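Cryptochrome DASH (Arabidopsis thaliana, PDB 2J4D) repairs cyclobutane pyrimidine dimers in single-stranded DNA, carrying FAD and a folate light antenna, and may also act as a blue-light photoreceptor. Local coordinates at residues C73-L78 / S120-E125. Sequence-based numbering, arbitrary orientation.
Sequences CLDPRL and SGKPEE
Leu-74 and Ser-120 pair in parallel where strand 67-74 and the edge strand 117-120 end, at the C-terminal rim of the Rossmann-like parallel sheet of the photolyase alpha/beta domain. Gly-121 N donates to Leu-74 O (2.9 Å), closing the pairing before the segments diverge, one into a 3-10 turn and the other into helix 123-134. At phi 151° a CB on Gly-121 would jam against the carbonyl O of Ser-120, so glycine suits the place; Pro-76 CD packs on its carbonyl carbon at 3.4 Å. Cys-73, small and apolar, lays CB against Pro-123 CG; this proline, rigid and needing no amide hydrogen, suits the helix's first turn. Asp-75 OD1 closes an Asx turn with Arg-77 N and also takes NE, while OD2 takes NH2, side-on. Arg-77 bends at chi3 (-65°) and extends this salt-bridge network end-on to the nearly coplanar carboxylate of Glu-124, NH1 bonding OE2 (2.8 Å) and NH2 bonding OE1 (3.0 Å). Replacing Arg-77 by a methionine would probably leave both acids without their shared counter-charge and Glu-124 freer to turn. Lys-122, at the N-cap position, crosses Arg-77 at about a right angle, its CG over one guanidinium face near the rim, 3.7 Å from Arg-77 NH2.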
loop_
_atom_site.group_PDB
_atom_site.type_symbol
_atom_site.label_atom_id
_atom_site.label_comp_id
_atom_site.label_asym_id
_atom_site.label_seq_id
_atom_site.Cartn_x
_atom_site.Cartn_y
_atom_site.Cartn_z
ATOM N N CYS A 73 -13.408 1.929 11.785
ATOM C CA CYS A 73 -14.268 3.078 11.529
ATOM C C CYS A 73 -14.111 3.517 10.093
ATOM O O CYS A 73 -12.999 3.776 9.630
ATOM C CB CYS A 73 -13.897 4.262 12.424
ATOM S SG CYS A 73 -14.006 3.931 14.182
ATOM N N LEU A 74 -15.221 3.597 9.377
ATOM C CA LEU A 74 -15.141 4.062 8.014
ATOM C C LEU A 74 -15.208 5.586 8.142
ATOM O O LEU A 74 -16.286 6.171 8.261
ATOM C CB LEU A 74 -16.306 3.534 7.199
ATOM C CG LEU A 74 -15.989 3.775 5.729
ATOM C CD1 LEU A 74 -15.064 2.687 5.190
ATOM C CD2 LEU A 74 -17.273 3.793 4.982
ATOM N N ASP A 75 -14.029 6.202 8.149
ATOM C CA ASP A 75 -13.844 7.645 8.308
ATOM C C ASP A 75 -14.377 8.398 7.096
ATOM O O ASP A 75 -13.878 8.218 5.989
ATOM C CB ASP A 75 -12.344 7.920 8.463
ATOM C CG ASP A 75 -12.038 9.316 8.977
ATOM O OD1 ASP A 75 -12.750 10.269 8.602
ATOM O OD2 ASP A 75 -11.058 9.450 9.748
ATOM N N PRO A 76 -15.387 9.262 7.290
ATOM C CA PRO A 76 -15.950 10.022 6.165
ATOM C C PRO A 76 -14.918 10.844 5.382
ATOM O O PRO A 76 -15.075 11.088 4.184
ATOM C CB PRO A 76 -17.020 10.897 6.836
ATOM C CG PRO A 76 -16.518 11.054 8.251
ATOM C CD PRO A 76 -16.008 9.663 8.566
ATOM N N ARG A 77 -13.853 11.262 6.053
ATOM C CA ARG A 77 -12.821 12.052 5.396
ATOM C C ARG A 77 -12.073 11.240 4.330
ATOM O O ARG A 77 -11.497 11.805 3.411
ATOM C CB ARG A 77 -11.843 12.599 6.439
ATOM C CG ARG A 77 -12.473 13.655 7.343
ATOM C CD ARG A 77 -11.657 13.913 8.607
ATOM N NE ARG A 77 -11.621 12.731 9.465
ATOM C CZ ARG A 77 -11.500 12.765 10.786
ATOM N NH1 ARG A 77 -11.399 13.929 11.417
ATOM N NH2 ARG A 77 -11.495 11.636 11.478
ATOM N N LEU A 78 -12.104 9.915 4.452
ATOM C CA LEU A 78 -11.425 9.042 3.498
ATOM C C LEU A 78 -12.113 9.089 2.129
ATOM O O LEU A 78 -11.533 8.708 1.108
ATOM C CB LEU A 78 -11.424 7.607 4.029
ATOM C CG LEU A 78 -10.552 6.583 3.306
ATOM C CD1 LEU A 78 -9.091 6.991 3.430
ATOM C CD2 LEU A 78 -10.771 5.201 3.912
ATOM N N SER A 120 -19.589 3.626 10.691
ATOM C CA SER A 120 -19.248 4.689 9.750
ATOM C C SER A 120 -19.200 5.983 10.547
ATOM O O SER A 120 -20.166 6.333 11.215
ATOM C CB SER A 120 -20.300 4.802 8.641
ATOM O OG SER A 120 -20.177 3.738 7.715
ATOM N N GLY A 121 -18.073 6.685 10.488
ATOM C CA GLY A 121 -17.948 7.929 11.229
ATOM C C GLY A 121 -16.511 8.208 11.629
ATOM O O GLY A 121 -15.618 7.416 11.333
ATOM N N LYS A 122 -16.287 9.333 12.300
ATOM C CA LYS A 122 -14.947 9.708 12.734
ATOM C C LYS A 122 -14.511 8.907 13.956
ATOM O O LYS A 122 -15.260 8.771 14.920
ATOM C CB LYS A 122 -14.903 11.202 13.065
ATOM C CG LYS A 122 -15.114 12.091 11.857
ATOM C CD LYS A 122 -15.229 13.552 12.262
ATOM C CE LYS A 122 -15.477 14.428 11.039
ATOM N NZ LYS A 122 -15.669 15.872 11.385
ATOM N N PRO A 123 -13.284 8.363 13.924
ATOM C CA PRO A 123 -12.742 7.574 15.034
ATOM C C PRO A 123 -12.790 8.338 16.359
ATOM O O PRO A 123 -13.070 7.754 17.409
ATOM C CB PRO A 123 -11.299 7.311 14.602
ATOM C CG PRO A 123 -11.395 7.270 13.112
ATOM C CD PRO A 123 -12.315 8.440 12.814
ATOM N N GLU A 124 -12.498 9.640 16.306
ATOM C CA GLU A 124 -12.485 10.458 17.518
ATOM C C GLU A 124 -13.867 10.619 18.126
ATOM O O GLU A 124 -13.996 11.084 19.257
ATOM C CB GLU A 124 -11.862 11.838 17.260
ATOM C CG GLU A 124 -12.606 12.705 16.262
ATOM C CD GLU A 124 -12.051 12.587 14.851
ATOM O OE1 GLU A 124 -11.623 11.479 14.463
ATOM O OE2 GLU A 124 -12.054 13.603 14.124
ATOM N N GLU A 125 -14.903 10.252 17.381
ATOM C CA GLU A 125 -16.261 10.338 17.909
ATOM C C GLU A 125 -16.744 8.941 18.292
ATOM O O GLU A 125 -17.340 8.744 19.355
ATOM C CB GLU A 125 -17.193 10.991 16.877
ATOM C CG GLU A 125 -16.968 12.503 16.769
ATOM C CD GLU A 125 -17.711 13.167 15.615
ATOM O OE1 GLU A 125 -18.506 12.493 14.928
ATOM O OE2 GLU A 125 -17.495 14.380 15.398
#